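PDB 1VZ0: chromosome-partitioning protein Spo0J from Thermus thermophilus HB27, which binds the centromere-like site parS, stimulates the ATPase activity of Soj and is probably involved in chromosome partitioning. Local coordinates for residues C[45-50]-C[84-89]; C[63-68]-C[72-77]; C[105-110]-C[141-146]; C[125-130]-C[152-157]; C[171-176]-C[191-196]. All coordinates share one frame; numbering follows the deposited sequence.

Contact 1 (C[45-50]-C[84-89]); sequences ESLKEL and ALMAGL
Met86 reaches from the last turn of helix 78-86 and touches helix 38-57 with its final two atoms. Its sulfur SD lies 4.0 Å from Leu47 CD2, and beyond it the methyl CE comes to rest 3.9 Å from Lys48 CA and 4.1 Å from Lys48 CB. The side chain starts toward the opposing helix and runs out straight through CG to SD. It then bends at the last torsion (chi3 65°), and this turn lays CE against the Lys48 backbone. The two helix backbones stay well apart here, with Lys48 CA and Met86 CA separated by 7.5 Å, and the long methionine spans that distance. Leu47 has CG anti to its backbone N (chi1 -158°), and its CD2 branch meets SD as the two side chains cross at a slant. Lys48 offers only the base of its side chain; the rest leads off to a salt bridge between NZ and Asp52. No hydrogen bond links the two segments, and this is a small apolar contact at the surface. Just past Met86, Gly88 ends the helix in a Schellman motif. The second subunit adjoins as well, its Leu28 packing on Ala84 and Leu85 and its Arg125 on Ser46. Around the methionine, helices 38-57 and 78-86 also meet through Leu47 and Leu50 on Ala83, and Ala87 packs on Ile54.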
# COMPACT_ATOMS: atom_id res chain seq x y z
N GLU C 45 11.78 -9.27 0.04
CA GLU C 45 11.78 -10.62 -0.51
C GLU C 45 11.42 -10.58 -1.99
O GLU C 45 12.13 -11.15 -2.82
CB GLU C 45 10.77 -11.50 0.23
CG GLU C 45 11.10 -11.75 1.70
CD GLU C 45 10.07 -12.65 2.38
OE1 GLU C 45 10.18 -12.84 3.61
OE2 GLU C 45 9.17 -13.15 1.69
N SER C 46 10.33 -9.90 -2.33
CA SER C 46 9.91 -9.83 -3.72
C SER C 46 10.89 -9.05 -4.59
O SER C 46 11.07 -9.36 -5.76
CB SER C 46 8.50 -9.24 -3.83
OG SER C 46 8.45 -7.90 -3.37
N LEU C 47 11.54 -8.04 -4.00
CA LEU C 47 12.53 -7.24 -4.72
C LEU C 47 13.66 -8.19 -5.12
O LEU C 47 14.13 -8.18 -6.26
CB LEU C 47 13.09 -6.15 -3.80
CG LEU C 47 13.74 -4.90 -4.41
CD1 LEU C 47 14.64 -4.26 -3.36
CD2 LEU C 47 14.55 -5.25 -5.64
N LYS C 48 14.09 -9.01 -4.16
CA LYS C 48 15.17 -9.97 -4.39
C LYS C 48 14.75 -11.03 -5.40
O LYS C 48 15.55 -11.42 -6.26
CB LYS C 48 15.57 -10.64 -3.08
CG LYS C 48 16.37 -11.92 -3.24
CD LYS C 48 16.76 -12.50 -1.88
CE LYS C 48 17.14 -13.97 -1.99
NZ LYS C 48 18.24 -14.21 -2.96
N GLU C 49 13.51 -11.51 -5.31
CA GLU C 49 13.03 -12.52 -6.23
C GLU C 49 12.96 -11.97 -7.65
O GLU C 49 13.20 -12.70 -8.62
CB GLU C 49 11.66 -13.04 -5.76
CG GLU C 49 11.74 -13.75 -4.40
CD GLU C 49 10.40 -14.15 -3.82
OE1 GLU C 49 10.38 -14.55 -2.63
OE2 GLU C 49 9.37 -14.08 -4.52
N LEU C 50 12.66 -10.68 -7.78
CA LEU C 50 12.58 -10.04 -9.09
C LEU C 50 13.99 -9.90 -9.64
O LEU C 50 14.23 -10.10 -10.82
CB LEU C 50 11.94 -8.65 -9.00
CG LEU C 50 11.11 -8.16 -10.19
CD1 LEU C 50 11.17 -6.64 -10.23
CD2 LEU C 50 11.62 -8.73 -11.50
N ALA C 84 17.29 -4.35 -11.12
CA ALA C 84 18.32 -4.45 -12.15
C ALA C 84 19.68 -4.19 -11.52
O ALA C 84 20.68 -4.81 -11.90
CB ALA C 84 18.05 -3.43 -13.24
N LEU C 85 19.71 -3.28 -10.55
CA LEU C 85 20.95 -2.98 -9.85
C LEU C 85 21.38 -4.20 -9.05
O LEU C 85 22.53 -4.64 -9.14
CB LEU C 85 20.75 -1.77 -8.92
CG LEU C 85 20.70 -0.41 -9.61
CD1 LEU C 85 20.29 0.67 -8.63
CD2 LEU C 85 22.06 -0.09 -10.18
N MET C 86 20.45 -4.76 -8.27
CA MET C 86 20.74 -5.94 -7.47
C MET C 86 21.22 -7.09 -8.35
O MET C 86 22.13 -7.83 -7.98
CB MET C 86 19.49 -6.40 -6.70
CG MET C 86 19.35 -5.83 -5.30
SD MET C 86 18.04 -6.66 -4.37
CE MET C 86 18.73 -8.29 -4.26
N ALA C 87 20.60 -7.23 -9.52
CA ALA C 87 20.95 -8.28 -10.47
C ALA C 87 22.36 -8.12 -11.02
O ALA C 87 22.93 -9.05 -11.61
CB ALA C 87 19.94 -8.30 -11.61
N GLY C 88 22.93 -6.93 -10.83
CA GLY C 88 24.28 -6.66 -11.30
C GLY C 88 24.38 -6.43 -12.80
O GLY C 88 25.45 -6.63 -13.37
N LEU C 89 23.29 -6.02 -13.43
CA LEU C 89 23.30 -5.77 -14.86
C LEU C 89 24.09 -4.50 -15.18
O LEU C 89 24.13 -3.57 -14.37
CB LEU C 89 21.88 -5.63 -15.41
CG LEU C 89 20.92 -6.82 -15.25
CD1 LEU C 89 19.63 -6.53 -15.99
CD2 LEU C 89 21.56 -8.09 -15.79

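Contact 2 (C[63-68]-C[72-77]); sequences LLVRPQ and YELVAG
Leu64 O is gripped by two successive amides, Val75 N at 2.7 Å and Ala76 N at 3.1 Å, which makes this a classic beta bulge in the antiparallel hairpin of strands 63-68 and 71-76. The extra residue shifts the register by one between Leu64 and Val65. On one side of the bulge Leu64 N returns a bond to Ala76 O. On the other, Arg66 and Glu73 form a hydrogen-bonded pair through both backbones.

The side chains of Arg66 and Glu73 lie side by side and point the same way, with guanidinium and carboxylate planes only 20° apart. Glu73 OE2 takes Arg66 NE and Arg66 NH1, both at 2.8 Å and both from one face of the carboxylate, NE on the anti side and NH1 on the syn side; both lie out of its plane, NE more than NH1. That carboxylate is shared: OE2 also pairs with Arg36 of the second subunit and OE1 with Arg32 of that subunit, while Arg66 NH2 turns to Asp101. Tyr72 and Glu73 continue the sheet into the second subunit as a parallel ladder, so the salt bridges sit where the two chains join.

Apolar groups fill in around the bulge. Leu64 CB meets Ala76 CB at 3.6 Å, and its CD2 slants across Val75 CB. The CG2 branch of Val75 lies 3.7 Å from Arg66 CG, against the aliphatic stem of the arginine. At the open end of the hairpin, Leu63 CD2 rests 3.6 Å from Gly77 O.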
# COMPACT_ATOMS: atom_id res chain seq x y z
N LEU C 63 12.26 0.56 -18.79
CA LEU C 63 12.23 1.52 -17.70
C LEU C 63 11.84 2.80 -18.43
O LEU C 63 11.96 2.87 -19.65
CB LEU C 63 13.62 1.72 -17.09
CG LEU C 63 14.27 0.57 -16.33
CD1 LEU C 63 15.65 0.99 -15.85
CD2 LEU C 63 13.39 0.17 -15.16
N LEU C 64 11.38 3.81 -17.71
CA LEU C 64 11.02 5.05 -18.36
C LEU C 64 11.97 6.09 -17.78
O LEU C 64 12.03 6.28 -16.56
CB LEU C 64 9.56 5.42 -18.06
CG LEU C 64 8.91 6.41 -19.03
CD1 LEU C 64 7.48 6.68 -18.58
CD2 LEU C 64 9.69 7.71 -19.08
N VAL C 65 12.71 6.76 -18.65
CA VAL C 65 13.67 7.76 -18.20
C VAL C 65 13.59 9.07 -18.96
O VAL C 65 12.91 9.18 -19.99
CB VAL C 65 15.10 7.22 -18.32
CG1 VAL C 65 15.22 5.89 -17.60
CG2 VAL C 65 15.47 7.04 -19.80
N ARG C 66 14.29 10.08 -18.44
CA ARG C 66 14.36 11.37 -19.09
C ARG C 66 15.81 11.81 -19.07
O ARG C 66 16.58 11.41 -18.19
CB ARG C 66 13.49 12.41 -18.37
CG ARG C 66 14.01 12.88 -17.02
CD ARG C 66 13.21 14.09 -16.54
NE ARG C 66 13.72 14.64 -15.29
CZ ARG C 66 13.46 15.87 -14.87
NH1 ARG C 66 13.97 16.30 -13.72
NH2 ARG C 66 12.70 16.69 -15.61
N PRO C 67 16.22 12.63 -20.06
CA PRO C 67 17.60 13.11 -20.14
C PRO C 67 17.98 14.00 -18.95
O PRO C 67 17.20 14.86 -18.54
CB PRO C 67 17.63 13.87 -21.46
CG PRO C 67 16.60 13.15 -22.28
CD PRO C 67 15.48 12.96 -21.28
N GLN C 68 19.18 13.78 -18.41
CA GLN C 68 19.67 14.57 -17.29
C GLN C 68 21.19 14.69 -17.30
O GLN C 68 21.90 13.69 -17.15
CB GLN C 68 19.23 13.96 -15.96
CG GLN C 68 17.94 14.54 -15.41
CD GLN C 68 18.09 16.00 -14.99
OE1 GLN C 68 18.45 16.85 -15.79
NE2 GLN C 68 17.82 16.28 -13.72
N TYR C 72 20.91 10.01 -17.59
CA TYR C 72 19.46 10.03 -17.43
C TYR C 72 18.98 9.96 -15.98
O TYR C 72 19.76 9.67 -15.07
CB TYR C 72 18.82 8.87 -18.19
CG TYR C 72 19.38 8.63 -19.56
CD1 TYR C 72 20.59 7.95 -19.73
CD2 TYR C 72 18.71 9.07 -20.70
CE1 TYR C 72 21.10 7.71 -21.00
CE2 TYR C 72 19.21 8.83 -21.97
CZ TYR C 72 20.41 8.15 -22.11
OH TYR C 72 20.90 7.90 -23.37
N GLU C 73 17.69 10.21 -15.80
CA GLU C 73 17.05 10.18 -14.49
C GLU C 73 15.81 9.30 -14.61
O GLU C 73 15.01 9.48 -15.52
CB GLU C 73 16.65 11.60 -14.07
CG GLU C 73 15.96 11.69 -12.72
CD GLU C 73 15.66 13.13 -12.33
OE1 GLU C 73 16.40 13.72 -11.51
OE2 GLU C 73 14.69 13.69 -12.86
N LEU C 74 15.66 8.35 -13.69
CA LEU C 74 14.52 7.44 -13.71
C LEU C 74 13.22 8.22 -13.55
O LEU C 74 13.13 9.10 -12.70
CB LEU C 74 14.64 6.44 -12.56
CG LEU C 74 14.24 4.98 -12.82
CD1 LEU C 74 13.53 4.45 -11.56
CD2 LEU C 74 13.32 4.86 -14.03
N VAL C 75 12.22 7.88 -14.36
CA VAL C 75 10.93 8.56 -14.30
C VAL C 75 9.81 7.59 -13.91
O VAL C 75 8.80 8.00 -13.32
CB VAL C 75 10.60 9.23 -15.67
CG1 VAL C 75 9.19 9.80 -15.66
CG2 VAL C 75 11.60 10.34 -15.95
N ALA C 76 10.00 6.31 -14.23
CA ALA C 76 9.02 5.28 -13.88
C ALA C 76 9.65 3.90 -13.87
O ALA C 76 10.48 3.58 -14.72
CB ALA C 76 7.85 5.31 -14.86
N GLY C 77 9.25 3.07 -12.90
CA GLY C 77 9.78 1.72 -12.78
C GLY C 77 10.86 1.60 -11.72
O GLY C 77 11.90 0.96 -11.94

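Contact 3 (C[105-110]-C[141-146]); sequences LELALV and ARRVGK
Helices 101-114 and 137-144 come together at Val110 and the turn of Arg143 and Val144, where Val110 CA and Val144 CA are 6.7 Å apart just before Gly145 ends the second helix in a Schellman motif. Every close pair across the contact involves Arg143. Its chain bends at chi2 (-59°) and passes over Val110 at about a right angle, so that Arg143 CD lies 3.6 Å from Val110 CG1 and 3.7 Å from Val110 CG2. The guanidinium then runs on to Glu106 and Leu107, about one turn earlier than Val110 on helix 101-114. Arg143 NH1 forms a salt bridge with Glu106 OE1 at 2.9 Å, the carboxylate plane standing 77° from that of the guanidinium; this is a single-oxygen contact, unlike a flat paired bridge. The extended Glu106 chain also brings its CG to the guanidinium edge, 3.3 Å from Arg143 NH1. Arg143 NH2 meets an apolar neighbour, Leu107 CD2, at 3.4 Å. Helix 137-144 opens the inferred helix-turn-helix, so Arg143 ties that motif to the helix that follows the N-terminal sheet. Pro38 of the second subunit lies on Ala108 and Leu109. Helix 120-132 packs beside both helices, with Leu130 on Glu106 and Leu109 of helix 101-114 and on Val140 of helix 137-144.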
# COMPACT_ATOMS: atom_id res chain seq x y z
N LEU C 105 6.65 14.70 -12.38
CA LEU C 105 5.91 14.58 -11.13
C LEU C 105 4.52 14.04 -11.43
O LEU C 105 4.02 13.15 -10.75
CB LEU C 105 5.78 15.94 -10.46
CG LEU C 105 5.85 15.99 -8.93
CD1 LEU C 105 5.19 17.28 -8.46
CD2 LEU C 105 5.16 14.78 -8.31
N GLU C 106 3.89 14.60 -12.45
CA GLU C 106 2.56 14.18 -12.86
C GLU C 106 2.60 12.68 -13.18
O GLU C 106 1.70 11.93 -12.79
CB GLU C 106 2.10 15.00 -14.06
CG GLU C 106 0.78 14.54 -14.69
CD GLU C 106 0.27 15.50 -15.77
OE1 GLU C 106 -0.68 15.13 -16.50
OE2 GLU C 106 0.80 16.63 -15.88
N LEU C 107 3.64 12.24 -13.88
CA LEU C 107 3.75 10.83 -14.22
C LEU C 107 3.93 9.99 -12.96
O LEU C 107 3.35 8.91 -12.84
CB LEU C 107 4.92 10.58 -15.19
CG LEU C 107 4.69 10.95 -16.66
CD1 LEU C 107 5.98 10.72 -17.43
CD2 LEU C 107 3.55 10.11 -17.24
N ALA C 108 4.73 10.48 -12.02
CA ALA C 108 4.96 9.74 -10.79
C ALA C 108 3.64 9.57 -10.02
O ALA C 108 3.35 8.49 -9.51
CB ALA C 108 5.98 10.45 -9.92
N LEU C 109 2.86 10.63 -9.96
CA LEU C 109 1.58 10.57 -9.27
C LEU C 109 0.64 9.61 -9.99
O LEU C 109 -0.01 8.79 -9.35
CB LEU C 109 0.96 11.96 -9.18
CG LEU C 109 1.70 12.92 -8.25
CD1 LEU C 109 1.21 14.35 -8.48
CD2 LEU C 109 1.51 12.51 -6.79
N VAL C 110 0.58 9.71 -11.31
CA VAL C 110 -0.30 8.85 -12.10
C VAL C 110 0.04 7.36 -12.01
O VAL C 110 -0.86 6.53 -11.86
CB VAL C 110 -0.34 9.30 -13.59
CG1 VAL C 110 -1.08 8.27 -14.45
CG2 VAL C 110 -1.05 10.65 -13.70
N ALA C 141 -9.25 12.58 -14.00
CA ALA C 141 -10.08 11.40 -14.22
C ALA C 141 -9.63 10.67 -15.47
O ALA C 141 -9.51 9.44 -15.48
CB ALA C 141 -11.54 11.81 -14.35
N ARG C 142 -9.37 11.44 -16.52
CA ARG C 142 -8.92 10.87 -17.78
C ARG C 142 -7.59 10.17 -17.58
O ARG C 142 -7.45 8.99 -17.86
CB ARG C 142 -8.78 11.97 -18.84
CG ARG C 142 -10.10 12.55 -19.28
CD ARG C 142 -9.93 13.64 -20.32
NE ARG C 142 -11.22 13.99 -20.91
CZ ARG C 142 -11.39 14.90 -21.87
NH1 ARG C 142 -12.60 15.15 -22.34
NH2 ARG C 142 -10.34 15.57 -22.34
N ARG C 143 -6.62 10.92 -17.07
CA ARG C 143 -5.29 10.37 -16.85
C ARG C 143 -5.32 9.10 -16.00
O ARG C 143 -4.39 8.29 -16.05
CB ARG C 143 -4.39 11.42 -16.21
CG ARG C 143 -3.12 11.68 -16.99
CD ARG C 143 -2.30 10.40 -17.14
NE ARG C 143 -1.16 10.56 -18.03
CZ ARG C 143 -0.18 11.44 -17.86
NH1 ARG C 143 -0.21 12.27 -16.83
NH2 ARG C 143 0.82 11.50 -18.73
N VAL C 144 -6.38 8.91 -15.22
CA VAL C 144 -6.47 7.72 -14.37
C VAL C 144 -7.57 6.74 -14.80
O VAL C 144 -7.65 5.63 -14.28
CB VAL C 144 -6.70 8.09 -12.88
CG1 VAL C 144 -5.58 9.00 -12.41
CG2 VAL C 144 -8.05 8.76 -12.71
N GLY C 145 -8.40 7.16 -15.75
CA GLY C 145 -9.46 6.29 -16.23
C GLY C 145 -10.62 6.08 -15.27
O GLY C 145 -11.01 4.94 -15.02
N LYS C 146 -11.17 7.17 -14.75
CA LYS C 146 -12.29 7.09 -13.82
C LYS C 146 -13.23 8.27 -14.04
O LYS C 146 -12.86 9.26 -14.67
CB LYS C 146 -11.78 7.07 -12.38
CG LYS C 146 -10.88 5.87 -12.10
CD LYS C 146 -10.42 5.82 -10.66
CE LYS C 146 -9.50 4.62 -10.45
NZ LYS C 146 -9.08 4.48 -9.02

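Contact 4 (C[125-130]-C[152-157]); sequences RGYQAL and ANALRL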
# COMPACT_ATOMS: atom_id res chain seq x y z
N ARG C 125 -5.30 11.80 -1.94
CA ARG C 125 -4.14 12.69 -1.86
C ARG C 125 -3.50 12.86 -3.23
O ARG C 125 -2.99 13.95 -3.56
CB ARG C 125 -3.10 12.15 -0.86
CG ARG C 125 -3.57 12.09 0.58
CD ARG C 125 -2.46 11.60 1.50
NE ARG C 125 -2.96 11.32 2.84
CZ ARG C 125 -3.38 12.25 3.70
NH1 ARG C 125 -3.83 11.89 4.89
NH2 ARG C 125 -3.32 13.54 3.38
N GLY C 126 -3.51 11.79 -4.02
CA GLY C 126 -2.95 11.84 -5.35
C GLY C 126 -3.73 12.79 -6.24
O GLY C 126 -3.15 13.66 -6.89
N TYR C 127 -5.05 12.65 -6.24
CA TYR C 127 -5.90 13.52 -7.06
C TYR C 127 -5.67 14.97 -6.65
O TYR C 127 -5.52 15.84 -7.49
CB TYR C 127 -7.37 13.17 -6.87
CG TYR C 127 -7.76 11.79 -7.36
CD1 TYR C 127 -8.99 11.24 -7.01
CD2 TYR C 127 -6.89 11.04 -8.16
CE1 TYR C 127 -9.35 9.97 -7.44
CE2 TYR C 127 -7.24 9.77 -8.60
CZ TYR C 127 -8.47 9.24 -8.23
OH TYR C 127 -8.80 7.96 -8.62
N GLN C 128 -5.64 15.21 -5.34
CA GLN C 128 -5.43 16.57 -4.85
C GLN C 128 -4.10 17.15 -5.32
O GLN C 128 -4.01 18.34 -5.63
CB GLN C 128 -5.49 16.61 -3.33
CG GLN C 128 -5.39 18.02 -2.80
CD GLN C 128 -5.33 18.07 -1.29
OE1 GLN C 128 -4.40 17.55 -0.68
NE2 GLN C 128 -6.33 18.71 -0.68
N ALA C 129 -3.06 16.33 -5.36
CA ALA C 129 -1.75 16.79 -5.79
C ALA C 129 -1.81 17.17 -7.27
O ALA C 129 -1.22 18.16 -7.69
CB ALA C 129 -0.70 15.70 -5.57
N LEU C 130 -2.54 16.39 -8.07
CA LEU C 130 -2.66 16.67 -9.49
C LEU C 130 -3.40 17.99 -9.71
O LEU C 130 -3.07 18.75 -10.61
CB LEU C 130 -3.37 15.52 -10.21
CG LEU C 130 -2.53 14.25 -10.39
CD1 LEU C 130 -3.38 13.10 -10.93
CD2 LEU C 130 -1.37 14.56 -11.33
N ALA C 152 -14.11 13.50 -7.44
CA ALA C 152 -14.68 14.47 -6.52
C ALA C 152 -15.00 13.81 -5.18
O ALA C 152 -14.75 14.37 -4.12
CB ALA C 152 -15.95 15.09 -7.12
N ASN C 153 -15.56 12.61 -5.24
CA ASN C 153 -15.91 11.87 -4.03
C ASN C 153 -14.68 11.48 -3.22
O ASN C 153 -14.73 11.48 -1.99
CB ASN C 153 -16.71 10.62 -4.38
CG ASN C 153 -18.20 10.89 -4.40
OD1 ASN C 153 -18.68 11.75 -5.14
ND2 ASN C 153 -18.94 10.16 -3.57
N ALA C 154 -13.59 11.13 -3.89
CA ALA C 154 -12.38 10.76 -3.18
C ALA C 154 -11.81 11.99 -2.47
O ALA C 154 -11.42 11.91 -1.31
CB ALA C 154 -11.35 10.19 -4.14
N LEU C 155 -11.77 13.13 -3.16
CA LEU C 155 -11.26 14.37 -2.58
C LEU C 155 -11.98 14.77 -1.29
O LEU C 155 -11.37 15.32 -0.37
CB LEU C 155 -11.37 15.52 -3.58
CG LEU C 155 -10.46 15.43 -4.81
CD1 LEU C 155 -10.85 16.49 -5.83
CD2 LEU C 155 -9.01 15.59 -4.38
N ARG C 156 -13.28 14.49 -1.22
CA ARG C 156 -14.07 14.81 -0.03
C ARG C 156 -13.50 14.16 1.23
O ARG C 156 -13.62 14.71 2.32
CB ARG C 156 -15.53 14.38 -0.21
CG ARG C 156 -16.35 15.34 -1.06
CD ARG C 156 -17.71 14.74 -1.43
NE ARG C 156 -18.54 14.39 -0.28
CZ ARG C 156 -18.93 15.26 0.66
NH1 ARG C 156 -19.69 14.84 1.67
NH2 ARG C 156 -18.55 16.53 0.60
N LEU C 157 -12.89 12.99 1.08
CA LEU C 157 -12.32 12.30 2.24
C LEU C 157 -11.30 13.16 2.97
O LEU C 157 -11.15 13.06 4.18
CB LEU C 157 -11.65 10.98 1.81
CG LEU C 157 -12.55 9.89 1.26
CD1 LEU C 157 -11.70 8.78 0.67
CD2 LEU C 157 -13.46 9.36 2.36
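Tyr127 meets helix 148-156 from the base of its side chain onward. Its CB lies 3.8 Å from Leu155 CD2. With CG anti to the carbonyl carbon (chi1 -65°), the ring is carried past the leucine to Ala154, whose CB is 3.9 Å from both CD1 and CE1 of Tyr127 and approaches the ring obliquely. At the tip, OH makes a weak hydrogen bond to Glu123 OE1 and packs on Lys146. The leucine methyl has a second neighbour: Leu155 CD2 sits 3.5 Å from Gln128 N and 3.8 Å from Gln128 CB, resting on the helix backbone itself where Tyr127 and Gln128 meet. Gln128 stretches away from there with its chain extended, giving the contact only its first atoms. The interface is packing without a hydrogen bond, carbon against carbon apart from the methyl on Gln128 N, and segments 125-130 and 152-156 cross at 107°, their axes 9.0 Å apart at closest. Ala154 and Leu155 belong to the second helix of the inferred helix-turn-helix, and helix 120-132 packs against it. Val140 of helix 137-144 packs on Tyr127 and Leu130, Leu113 of helix 101-114 lies on the same two residues, and Leu157 leads on to Ala178 of helix 175-183.

Contact 5 (C[171-176]-C[191-196]); sequences GEITAG and WGLKEI
The short link between helices 162-169 and 175-183, within the helical DNA-binding part of this ParB-family protein, presses Ile173 against Leu193 and Ile196 of helix 189-199. The link is shaped by its two ends. Gly171, at positive phi, closes the preceding helix in a Schellman motif, and Thr174 stands at the N-cap of the next, its OG1 accepting a weak bond from Gly176 N and a hydrogen bond from His177 N. Between them Ile173 points toward helix 189-199.

One methyl does the touching. Ile173 CG2 lies 4.0 Å from Ile196 CG2 and 4.3 Å from Leu193 CD2, two residues nearly one turn apart on the same face of the helix. Ile173 holds CG1 between its backbone N and carbonyl carbon (chi1 65°), which turns CG2 to the helix; on Ile196 the corresponding CG2 is the branch anti to the backbone N. The two isoleucines cross at about a right angle and meet through these methyls. All three residues are buried. Leu181 of helix 175-183 packs on Leu193 and Ile196, Leu197 adds to the packing on Ile173, and Leu60 of the second subunit lies over Leu193.

A water also joins the two backbones, donating to Glu172 O at 3.2 Å and to Ile196 O at 3.3 Å.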
# COMPACT_ATOMS: atom_id res chain seq x y z
N GLY C 171 -8.35 -0.19 7.81
CA GLY C 171 -9.43 -1.09 7.47
C GLY C 171 -10.39 -1.29 8.64
O GLY C 171 -11.19 -2.21 8.61
N GLU C 172 -10.31 -0.45 9.66
CA GLU C 172 -11.20 -0.53 10.81
C GLU C 172 -12.59 -0.00 10.45
O GLU C 172 -13.57 -0.36 11.08
CB GLU C 172 -10.63 0.24 11.99
CG GLU C 172 -9.41 -0.41 12.61
CD GLU C 172 -8.76 0.43 13.70
OE1 GLU C 172 -7.73 -0.01 14.25
OE2 GLU C 172 -9.28 1.52 14.01
N ILE C 173 -12.67 0.87 9.44
CA ILE C 173 -13.96 1.39 8.95
C ILE C 173 -13.92 1.38 7.42
O ILE C 173 -12.85 1.23 6.82
CB ILE C 173 -14.27 2.84 9.42
CG1 ILE C 173 -13.27 3.82 8.84
CG2 ILE C 173 -14.29 2.91 10.95
CD1 ILE C 173 -13.52 5.29 9.26
N THR C 174 -15.07 1.53 6.78
CA THR C 174 -15.12 1.50 5.33
C THR C 174 -15.27 2.89 4.73
O THR C 174 -15.46 3.87 5.44
CB THR C 174 -16.33 0.67 4.83
OG1 THR C 174 -17.55 1.36 5.14
CG2 THR C 174 -16.36 -0.71 5.50
N ALA C 175 -15.20 2.96 3.41
CA ALA C 175 -15.35 4.22 2.71
C ALA C 175 -16.74 4.75 3.03
O ALA C 175 -16.97 5.97 3.09
CB ALA C 175 -15.20 4.01 1.21
N GLY C 176 -17.67 3.82 3.23
CA GLY C 176 -19.03 4.19 3.55
C GLY C 176 -19.13 4.86 4.90
O GLY C 176 -19.87 5.84 5.05
N TRP C 191 -16.36 12.14 17.70
CA TRP C 191 -17.34 11.43 18.50
C TRP C 191 -17.96 10.32 17.66
O TRP C 191 -18.07 9.17 18.10
CB TRP C 191 -18.44 12.37 18.97
CG TRP C 191 -19.51 11.62 19.70
CD1 TRP C 191 -19.42 11.10 20.95
CD2 TRP C 191 -20.78 11.22 19.18
NE1 TRP C 191 -20.56 10.39 21.25
CE2 TRP C 191 -21.41 10.44 20.18
CE3 TRP C 191 -21.44 11.43 17.97
CZ2 TRP C 191 -22.68 9.88 20.00
CZ3 TRP C 191 -22.71 10.87 17.79
CH2 TRP C 191 -23.31 10.10 18.80
N GLY C 192 -18.36 10.66 16.44
CA GLY C 192 -18.97 9.68 15.57
C GLY C 192 -18.05 8.51 15.27
O GLY C 192 -18.50 7.35 15.23
N LEU C 193 -16.77 8.80 15.07
CA LEU C 193 -15.78 7.77 14.77
C LEU C 193 -15.72 6.79 15.93
O LEU C 193 -15.72 5.58 15.73
CB LEU C 193 -14.40 8.40 14.56
CG LEU C 193 -13.35 7.77 13.64
CD1 LEU C 193 -11.96 8.13 14.20
CD2 LEU C 193 -13.51 6.27 13.53
N LYS C 194 -15.66 7.32 17.15
CA LYS C 194 -15.61 6.47 18.34
C LYS C 194 -16.82 5.55 18.40
O LYS C 194 -16.68 4.35 18.62
CB LYS C 194 -15.53 7.32 19.61
CG LYS C 194 -14.19 8.01 19.84
CD LYS C 194 -14.18 8.80 21.15
CE LYS C 194 -14.43 7.89 22.35
NZ LYS C 194 -14.47 8.63 23.64
N GLU C 195 -18.01 6.12 18.21
CA GLU C 195 -19.24 5.33 18.24
C GLU C 195 -19.14 4.15 17.29
O GLU C 195 -19.43 3.01 17.65
CB GLU C 195 -20.44 6.19 17.87
CG GLU C 195 -20.87 7.17 18.94
CD GLU C 195 -21.43 6.48 20.18
OE1 GLU C 195 -22.49 5.83 20.06
OE2 GLU C 195 -20.81 6.58 21.26
N ILE C 196 -18.72 4.42 16.06
CA ILE C 196 -18.60 3.37 15.06
C ILE C 196 -17.62 2.28 15.49
O ILE C 196 -17.93 1.09 15.41
CB ILE C 196 -18.12 3.94 13.71
CG1 ILE C 196 -19.17 4.91 13.17
CG2 ILE C 196 -17.84 2.79 12.74
CD1 ILE C 196 -18.78 5.56 11.84
O HOH W 1 -15.99 -0.30 13.14

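How the contacts relate
Contacts 1 and 2 belong to the N-terminal domain, where the hairpin of contact 2 lies in sequence between the two helices of contact 1. Contact 1 is a thin surface touch, and contacts 2, 3 and 4 are partly buried; contact 5, on the opposite side of the chain's centre from contact 1, is fully buried although similarly small. Contacts 2 and 3 carry the salt bridges, one within a sheet and one between helices, and they meet where Val75 packs on Leu107. Contacts 3 and 4 sit side by side around helix 120-132, Leu109 touching Ala129. Contacts 4 and 5 rest on side-chain packing within the helix-turn-helix family region. All five come within reach of the second subunit.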